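Local structure of ribosomal protein s2-related protein (Deinococcus radiodurans, 2JH3) at residues A[127-132]-A[208-213]; A[277-282]-A[384-389]. The protein is of uncertain function but carries a [4Fe-4S] cluster and resembles chelatases in fold, consistent with a role in sirohydrochlorin ferrochelatase chemistry. All coordinates share one frame; numbering follows the deposited sequence.

Contact 1. Residues A[127-132]-A[208-213]; sequences AAQARD and VLVPFL
Ala130 of helix 122-133 sits against Val208 and Val210 of strand 207-211, part of the helix layer over a parallel five-stranded sheet in a chelatase-like alpha/beta domain. The helix runs broadly against the strand, at 136° between their directions, and the segment axes approach to 8.4 Å. No hydrogen bond spans the two segments. The strand instead spends its backbone bonds on its sheet neighbours, Val208 and Val210 pairing with 144-149 and Leu209 with the far side at His242 and Gly244.

In the close-packed part the side-chain touches are apolar. The small Ala130 methyl lets the helix come near, and its CB lies 4.2 Å from Val208 CG1 and 4.1 Å from Val210 CG2, so that it meets a methyl from each of the two valines. Valine methyls also press on the helix backbone, Val208 CG2 lying 3.9 Å from Ala130 O. Phe170 also reaches Ala130, while Val208 touches Thr133 near the end of the helix and Phe212 packs on Met122 and Ile126 in its first half.

The looser side is at Gln129, which is partly exposed. Its CG stands anti to the backbone N (chi1 180°), which swings the aliphatic part of the chain over Val210, and the bend at chi2 turns the amide end off. Here Gln129 CG meets both methyls of Val210, at 4.0 Å to CG1 and 4.1 Å to CG2.

Contact 2. Residues A[277-282]-A[384-389]; sequences HAEAWA and HRRLHW
A single carboxylate oxygen of Glu279 carries this contact: OE1 reaches Arg386 NH2 at 3.7 Å, a long salt bridge with no hydrogen bond to back it. The approach is lopsided in geometry too. OE1 comes in at the edge of the guanidinium, near its plane, but the carboxylate itself is turned 77° from that plane, so the two flat groups do not form the side-by-side pair with two bonds. The pull between them is probably largely electrostatic, and the stronger partner of OE1 is Tyr380 on helix 375-383, whose hydroxyl is hydrogen-bonded to it.

His384 adds a lesser approach. Its NE2 lies 4.3 Å from Glu279 OE1, which comes obliquely to the ring. The ring meets that of Tyr380 with planes at about 90°. Arg386 also touches Tyr380, and one face of its guanidinium is covered toward the rim by His384 CB, 3.6 Å above the plane. This tyrosine thus lies among all three residues of the contact.

Both chains are long reaches. Arg386 runs extended from CG to NE after leaving its backbone between N and the carbonyl carbon (chi1 70°), and Glu279 is extended beyond CG as it leaves helix 275-290. Both sit at the surface, where solvent would weaken their attraction. Behind them Ala280 on Tyr380, Trp281 on Ile376 and a hydrogen bond between Trp281 NE1 and Glu377 OE2 join helices 275-290 and 375-383. The loop end is set by backbone: Arg385, with positive phi, is the C-prime residue, Arg386 N bonds to Ala381 O and Arg385 N to His382 O, the Schellman motif that closes helix 375-383.

Contacts 1 and 2 lie on opposite sides of the chain's centre, with centres about 45 Å apart and nearest atoms about 30 Å apart, so neither touches the other. They follow in series along the chain. Contact 1 is buried in a chelatase-like region, whereas contact 2 lies at the surface, between a segment assigned to the stabilising-domain family and one assigned to the iron-sulfur cluster-binding family. Neither belongs to the cluster site formed by Cys422, Cys425, Cys450 and Cys454. Contact 2 has an indirect link to it: Leu387, in segment 384-389, packs on Leu430 and Ala451, the chain neighbours of the cluster-pocket residues Trp431 and Cys450.

Contact 1. Residues A[127-132]-A[208-213]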
ATOM      1  N   ALA A 127      42.407 -13.103  -2.757  1.00 33.05           N
ATOM      2  CA  ALA A 127      43.687 -12.479  -3.212  1.00 33.82           C
ATOM      3  C   ALA A 127      43.505 -11.364  -4.217  1.00 35.43           C
ATOM      4  O   ALA A 127      44.124 -10.274  -4.120  1.00 35.94           O
ATOM      5  CB  ALA A 127      44.675 -13.531  -3.703  1.00 34.04           C
ATOM      6  N   ALA A 128      42.608 -11.543  -5.160  1.00 36.44           N
ATOM      7  CA  ALA A 128      42.469 -10.503  -6.166  1.00 37.12           C
ATOM      8  C   ALA A 128      41.896  -9.236  -5.591  1.00 37.68           C
ATOM      9  O   ALA A 128      42.368  -8.135  -5.894  1.00 39.00           O
ATOM     10  CB  ALA A 128      41.633 -10.980  -7.284  1.00 37.52           C
ATOM     11  N   GLN A 129      40.852  -9.376  -4.783  1.00 38.23           N
ATOM     12  CA  GLN A 129      40.257  -8.249  -4.070  1.00 38.29           C
ATOM     13  C   GLN A 129      41.334  -7.592  -3.169  1.00 38.48           C
ATOM     14  O   GLN A 129      41.404  -6.367  -3.084  1.00 38.81           O
ATOM     15  CB  GLN A 129      39.053  -8.753  -3.275  1.00 37.68           C
ATOM     16  CG  GLN A 129      38.279  -7.774  -2.457  1.00 38.36           C
ATOM     17  CD  GLN A 129      37.854  -6.549  -3.218  1.00 43.62           C
ATOM     18  OE1 GLN A 129      36.697  -6.380  -3.518  1.00 43.73           O
ATOM     19  NE2 GLN A 129      38.798  -5.660  -3.501  1.00 49.61           N
ATOM     20  N   ALA A 130      42.149  -8.399  -2.509  1.00 38.86           N
ATOM     21  CA  ALA A 130      43.186  -7.869  -1.617  1.00 40.59           C
ATOM     22  C   ALA A 130      44.138  -6.972  -2.426  1.00 41.93           C
ATOM     23  O   ALA A 130      44.386  -5.804  -2.064  1.00 41.94           O
ATOM     24  CB  ALA A 130      43.943  -9.003  -0.961  1.00 39.42           C
ATOM     25  N   ARG A 131      44.614  -7.504  -3.556  1.00 43.31           N
ATOM     26  CA  ARG A 131      45.582  -6.782  -4.393  1.00 43.94           C
ATOM     27  C   ARG A 131      44.986  -5.534  -4.927  1.00 44.07           C
ATOM     28  O   ARG A 131      45.648  -4.504  -4.961  1.00 43.95           O
ATOM     29  CB  ARG A 131      46.078  -7.660  -5.524  1.00 44.34           C
ATOM     30  CG  ARG A 131      46.929  -8.804  -5.036  1.00 44.39           C
ATOM     31  CD  ARG A 131      47.556  -9.582  -6.181  1.00 47.72           C
ATOM     32  NE  ARG A 131      46.560 -10.094  -7.133  1.00 49.40           N
ATOM     33  CZ  ARG A 131      46.167 -11.371  -7.268  1.00 50.33           C
ATOM     34  NH1 ARG A 131      46.675 -12.361  -6.533  1.00 49.19           N
ATOM     35  NH2 ARG A 131      45.233 -11.660  -8.185  1.00 50.91           N
ATOM     36  N   ASP A 132      43.717  -5.593  -5.306  1.00 45.02           N
ATOM     37  CA  ASP A 132      43.048  -4.421  -5.870  1.00 45.42           C
ATOM     38  C   ASP A 132      42.860  -3.335  -4.830  1.00 45.84           C
ATOM     39  O   ASP A 132      42.716  -2.161  -5.158  1.00 45.96           O
ATOM     40  CB  ASP A 132      41.674  -4.793  -6.451  1.00 46.20           C
ATOM     41  CG  ASP A 132      41.764  -5.720  -7.682  1.00 47.92           C
ATOM     42  OD1 ASP A 132      42.902  -6.031  -8.129  1.00 45.67           O
ATOM     43  OD2 ASP A 132      40.666  -6.131  -8.181  1.00 50.66           O
ATOM     44  N   VAL A 208      45.627  -5.576   5.071  1.00 31.79           N
ATOM     45  CA  VAL A 208      44.464  -5.394   4.161  1.00 31.03           C
ATOM     46  C   VAL A 208      43.258  -6.294   4.630  1.00 28.90           C
ATOM     47  O   VAL A 208      43.409  -7.493   4.904  1.00 29.70           O
ATOM     48  CB  VAL A 208      44.821  -5.629   2.661  1.00 30.11           C
ATOM     49  CG1 VAL A 208      45.364  -7.033   2.447  1.00 30.26           C
ATOM     50  CG2 VAL A 208      43.610  -5.270   1.736  1.00 31.98           C
ATOM     51  N   LEU A 209      42.105  -5.663   4.782  1.00 27.75           N
ATOM     52  CA  LEU A 209      40.949  -6.383   5.235  1.00 28.35           C
ATOM     53  C   LEU A 209      40.046  -6.707   4.025  1.00 28.18           C
ATOM     54  O   LEU A 209      39.621  -5.818   3.288  1.00 29.22           O
ATOM     55  CB  LEU A 209      40.192  -5.574   6.269  1.00 27.40           C
ATOM     56  CG  LEU A 209      38.916  -6.193   6.804  1.00 25.70           C
ATOM     57  CD1 LEU A 209      39.216  -7.352   7.720  1.00 25.57           C
ATOM     58  CD2 LEU A 209      38.162  -5.166   7.544  1.00 27.85           C
ATOM     59  N   VAL A 210      39.806  -7.991   3.855  1.00 27.58           N
ATOM     60  CA  VAL A 210      38.798  -8.493   2.904  1.00 27.48           C
ATOM     61  C   VAL A 210      37.641  -9.197   3.650  1.00 25.31           C
ATOM     62  O   VAL A 210      37.783 -10.291   4.199  1.00 24.77           O
ATOM     63  CB  VAL A 210      39.426  -9.367   1.771  1.00 26.99           C
ATOM     64  CG1 VAL A 210      38.321 -10.013   0.814  1.00 31.59           C
ATOM     65  CG2 VAL A 210      40.375  -8.515   0.957  1.00 28.35           C
ATOM     66  N   PRO A 211      36.491  -8.554   3.647  1.00 24.20           N
ATOM     67  CA  PRO A 211      35.258  -9.154   4.069  1.00 25.42           C
ATOM     68  C   PRO A 211      34.812 -10.335   3.209  1.00 24.39           C
ATOM     69  O   PRO A 211      34.595 -10.176   1.967  1.00 26.10           O
ATOM     70  CB  PRO A 211      34.250  -7.995   3.976  1.00 24.64           C
ATOM     71  CG  PRO A 211      35.111  -6.746   3.977  1.00 25.72           C
ATOM     72  CD  PRO A 211      36.273  -7.172   3.178  1.00 24.90           C
ATOM     73  N   PHE A 212      34.738 -11.513   3.836  1.00 25.45           N
ATOM     74  CA  PHE A 212      34.253 -12.765   3.149  1.00 26.34           C
ATOM     75  C   PHE A 212      32.721 -12.777   3.202  1.00 26.33           C
ATOM     76  O   PHE A 212      32.133 -13.579   3.879  1.00 25.62           O
ATOM     77  CB  PHE A 212      34.791 -14.003   3.833  1.00 26.70           C
ATOM     78  CG  PHE A 212      34.575 -15.269   3.057  1.00 27.55           C
ATOM     79  CD1 PHE A 212      35.223 -15.461   1.843  1.00 31.03           C
ATOM     80  CD2 PHE A 212      33.829 -16.330   3.591  1.00 26.98           C
ATOM     81  CE1 PHE A 212      35.090 -16.661   1.126  1.00 28.45           C
ATOM     82  CE2 PHE A 212      33.701 -17.506   2.868  1.00 29.24           C
ATOM     83  CZ  PHE A 212      34.351 -17.661   1.633  1.00 27.67           C
ATOM     84  N   LEU A 213      32.130 -11.811   2.513  1.00 27.52           N
ATOM     85  CA  LEU A 213      30.691 -11.524   2.518  1.00 28.82           C
ATOM     86  C   LEU A 213      30.220 -11.331   1.074  1.00 28.98           C
ATOM     87  O   LEU A 213      30.958 -10.795   0.229  1.00 27.65           O
ATOM     88  CB  LEU A 213      30.463 -10.171   3.252  1.00 29.85           C
ATOM     89  CG  LEU A 213      30.266 -10.072   4.755  1.00 32.63           C
ATOM     90  CD1 LEU A 213      30.437 -11.327   5.506  1.00 34.51           C
ATOM     91  CD2 LEU A 213      31.114  -8.941   5.294  1.00 32.85           C
TER

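Contact 2. Residues A[277-282]-A[384-389]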
ATOM      1  N   HIS A 277       7.076 -24.981 -20.298  1.00 26.85           N
ATOM      2  CA  HIS A 277       7.635 -23.620 -20.281  1.00 26.18           C
ATOM      3  C   HIS A 277       7.573 -23.050 -21.662  1.00 24.62           C
ATOM      4  O   HIS A 277       7.174 -21.893 -21.808  1.00 24.13           O
ATOM      5  CB  HIS A 277       9.081 -23.589 -19.689  1.00 26.06           C
ATOM      6  CG  HIS A 277       9.815 -22.277 -19.846  1.00 26.46           C
ATOM      7  ND1 HIS A 277      10.375 -21.869 -21.042  1.00 27.87           N
ATOM      8  CD2 HIS A 277      10.131 -21.302 -18.933  1.00 27.01           C
ATOM      9  CE1 HIS A 277      11.009 -20.709 -20.864  1.00 29.04           C
ATOM     10  NE2 HIS A 277      10.872 -20.349 -19.594  1.00 29.10           N
ATOM     11  N   ALA A 278       7.958 -23.805 -22.700  1.00 23.19           N
ATOM     12  CA  ALA A 278       7.941 -23.207 -24.022  1.00 23.06           C
ATOM     13  C   ALA A 278       6.526 -22.773 -24.467  1.00 22.07           C
ATOM     14  O   ALA A 278       6.355 -21.718 -25.109  1.00 19.80           O
ATOM     15  CB  ALA A 278       8.568 -24.156 -25.080  1.00 24.47           C
ATOM     16  N   GLU A 279       5.516 -23.557 -24.121  1.00 21.86           N
ATOM     17  CA  GLU A 279       4.133 -23.189 -24.442  1.00 21.98           C
ATOM     18  C   GLU A 279       3.689 -21.858 -23.855  1.00 21.65           C
ATOM     19  O   GLU A 279       3.014 -21.058 -24.508  1.00 22.22           O
ATOM     20  CB  GLU A 279       3.204 -24.287 -23.950  1.00 23.23           C
ATOM     21  CG  GLU A 279       3.272 -25.570 -24.782  1.00 25.59           C
ATOM     22  CD  GLU A 279       2.349 -26.670 -24.243  1.00 27.24           C
ATOM     23  OE1 GLU A 279       1.293 -26.379 -23.666  1.00 36.60           O
ATOM     24  OE2 GLU A 279       2.741 -27.813 -24.360  1.00 30.04           O
ATOM     25  N   ALA A 280       4.043 -21.626 -22.580  1.00 21.01           N
ATOM     26  CA  ALA A 280       3.627 -20.410 -21.895  1.00 21.29           C
ATOM     27  C   ALA A 280       4.252 -19.194 -22.545  1.00 20.47           C
ATOM     28  O   ALA A 280       3.593 -18.176 -22.762  1.00 20.90           O
ATOM     29  CB  ALA A 280       3.896 -20.475 -20.462  1.00 20.70           C
ATOM     30  N   TRP A 281       5.485 -19.334 -23.021  1.00 20.99           N
ATOM     31  CA  TRP A 281       6.096 -18.203 -23.693  1.00 21.54           C
ATOM     32  C   TRP A 281       5.571 -18.016 -25.093  1.00 21.16           C
ATOM     33  O   TRP A 281       5.530 -16.892 -25.570  1.00 20.95           O
ATOM     34  CB  TRP A 281       7.642 -18.236 -23.540  1.00 21.20           C
ATOM     35  CG  TRP A 281       7.919 -17.925 -22.082  1.00 19.45           C
ATOM     36  CD1 TRP A 281       8.114 -18.804 -21.097  1.00 21.25           C
ATOM     37  CD2 TRP A 281       7.958 -16.622 -21.483  1.00 19.04           C
ATOM     38  NE1 TRP A 281       8.320 -18.156 -19.915  1.00 22.77           N
ATOM     39  CE2 TRP A 281       8.177 -16.802 -20.125  1.00 20.76           C
ATOM     40  CE3 TRP A 281       7.758 -15.332 -21.972  1.00 17.31           C
ATOM     41  CZ2 TRP A 281       8.243 -15.738 -19.230  1.00 19.03           C
ATOM     42  CZ3 TRP A 281       7.828 -14.257 -21.095  1.00 21.96           C
ATOM     43  CH2 TRP A 281       8.079 -14.469 -19.738  1.00 20.07           C
ATOM     44  N   ALA A 282       5.121 -19.092 -25.740  1.00 23.99           N
ATOM     45  CA  ALA A 282       4.382 -18.931 -27.021  1.00 22.57           C
ATOM     46  C   ALA A 282       3.082 -18.150 -26.818  1.00 22.88           C
ATOM     47  O   ALA A 282       2.671 -17.286 -27.673  1.00 22.16           O
ATOM     48  CB  ALA A 282       4.095 -20.267 -27.654  1.00 25.49           C
ATOM     49  N   HIS A 384      -4.895 -23.623 -18.412  1.00 27.98           N
ATOM     50  CA  HIS A 384      -4.905 -25.014 -18.781  1.00 29.21           C
ATOM     51  C   HIS A 384      -5.313 -25.933 -17.651  1.00 29.73           C
ATOM     52  O   HIS A 384      -5.097 -27.133 -17.722  1.00 30.62           O
ATOM     53  CB  HIS A 384      -3.519 -25.436 -19.276  1.00 30.62           C
ATOM     54  CG  HIS A 384      -3.344 -25.246 -20.738  1.00 36.58           C
ATOM     55  ND1 HIS A 384      -4.391 -25.371 -21.626  1.00 40.95           N
ATOM     56  CD2 HIS A 384      -2.253 -24.950 -21.479  1.00 39.95           C
ATOM     57  CE1 HIS A 384      -3.949 -25.128 -22.852  1.00 44.44           C
ATOM     58  NE2 HIS A 384      -2.655 -24.863 -22.790  0.50 39.91           N
ATOM     59  N   ARG A 385      -5.838 -25.369 -16.584  1.00 30.34           N
ATOM     60  CA  ARG A 385      -6.403 -26.139 -15.470  1.00 30.53           C
ATOM     61  C   ARG A 385      -5.387 -27.076 -14.805  1.00 29.62           C
ATOM     62  O   ARG A 385      -5.703 -28.158 -14.384  1.00 28.43           O
ATOM     63  CB  ARG A 385      -7.719 -26.871 -15.940  1.00 29.79           C
ATOM     64  CG  ARG A 385      -8.850 -25.922 -16.392  1.00 31.10           C
ATOM     65  CD  ARG A 385      -9.724 -26.517 -17.524  1.00 33.43           C
ATOM     66  NE  ARG A 385     -10.394 -27.795 -17.173  0.25 35.81           N
ATOM     67  CZ  ARG A 385     -11.641 -28.179 -17.516  0.25 35.90           C
ATOM     68  NH1 ARG A 385     -12.478 -27.406 -18.213  1.00 40.27           N
ATOM     69  NH2 ARG A 385     -12.088 -29.371 -17.132  1.00 34.56           N
ATOM     70  N   ARG A 386      -4.141 -26.671 -14.685  1.00 28.83           N
ATOM     71  CA  ARG A 386      -3.196 -27.577 -14.053  1.00 29.77           C
ATOM     72  C   ARG A 386      -2.164 -26.880 -13.183  1.00 28.79           C
ATOM     73  O   ARG A 386      -1.047 -27.348 -13.052  1.00 27.68           O
ATOM     74  CB  ARG A 386      -2.498 -28.415 -15.131  1.00 31.04           C
ATOM     75  CG  ARG A 386      -1.527 -27.666 -16.017  1.00 32.80           C
ATOM     76  CD  ARG A 386      -1.478 -28.290 -17.375  1.00 35.73           C
ATOM     77  NE  ARG A 386      -0.410 -27.727 -18.186  1.00 38.49           N
ATOM     78  CZ  ARG A 386      -0.378 -27.786 -19.525  1.00 43.96           C
ATOM     79  NH1 ARG A 386      -1.371 -28.378 -20.251  1.00 44.57           N
ATOM     80  NH2 ARG A 386       0.654 -27.233 -20.159  1.00 43.91           N
ATOM     81  N   LEU A 387      -2.531 -25.794 -12.536  1.00 26.77           N
ATOM     82  CA  LEU A 387      -1.586 -25.162 -11.650  1.00 28.90           C
ATOM     83  C   LEU A 387      -1.683 -25.845 -10.308  1.00 28.95           C
ATOM     84  O   LEU A 387      -2.744 -25.792  -9.738  1.00 29.77           O
ATOM     85  CB  LEU A 387      -1.905 -23.654 -11.484  1.00 28.13           C
ATOM     86  CG  LEU A 387      -0.992 -22.911 -10.495  1.00 27.43           C
ATOM     87  CD1 LEU A 387       0.436 -22.953 -10.941  1.00 30.35           C
ATOM     88  CD2 LEU A 387      -1.374 -21.499 -10.311  1.00 29.92           C
ATOM     89  N   HIS A 388      -0.613 -26.436  -9.776  1.00 29.58           N
ATOM     90  CA  HIS A 388      -0.729 -27.078  -8.451  1.00 30.73           C
ATOM     91  C   HIS A 388      -0.353 -26.119  -7.362  1.00 30.01           C
ATOM     92  O   HIS A 388       0.562 -25.308  -7.538  1.00 30.70           O
ATOM     93  CB  HIS A 388       0.050 -28.398  -8.344  1.00 34.46           C
ATOM     94  CG  HIS A 388      -0.542 -29.481  -9.210  1.00 39.81           C
ATOM     95  ND1 HIS A 388      -1.896 -29.760  -9.216  1.00 46.57           N
ATOM     96  CD2 HIS A 388       0.006 -30.236 -10.199  1.00 46.99           C
ATOM     97  CE1 HIS A 388      -2.147 -30.671 -10.148  1.00 48.39           C
ATOM     98  NE2 HIS A 388      -1.011 -30.986 -10.750  1.00 49.23           N
ATOM     99  N   TRP A 389      -1.170 -26.103  -6.322  1.00 27.71           N
ATOM    100  CA  TRP A 389      -1.029 -25.123  -5.295  1.00 26.29           C
ATOM    101  C   TRP A 389      -0.600 -25.932  -4.088  1.00 26.08           C
ATOM    102  O   TRP A 389      -0.790 -27.131  -4.048  1.00 23.57           O
ATOM    103  CB  TRP A 389      -2.325 -24.258  -5.038  1.00 26.93           C
ATOM    104  CG  TRP A 389      -3.539 -25.052  -4.968  1.00 27.98           C
ATOM    105  CD1 TRP A 389      -4.317 -25.456  -6.042  1.00 28.49           C
ATOM    106  CD2 TRP A 389      -4.118 -25.653  -3.797  1.00 23.20           C
ATOM    107  NE1 TRP A 389      -5.346 -26.263  -5.579  1.00 28.93           N
ATOM    108  CE2 TRP A 389      -5.257 -26.377  -4.217  1.00 27.19           C
ATOM    109  CE3 TRP A 389      -3.781 -25.656  -2.443  1.00 24.25           C
ATOM    110  CZ2 TRP A 389      -6.022 -27.120  -3.324  1.00 26.50           C
ATOM    111  CZ3 TRP A 389      -4.544 -26.342  -1.575  1.00 26.09           C
ATOM    112  CH2 TRP A 389      -5.667 -27.045  -1.986  1.00 26.43           C
TER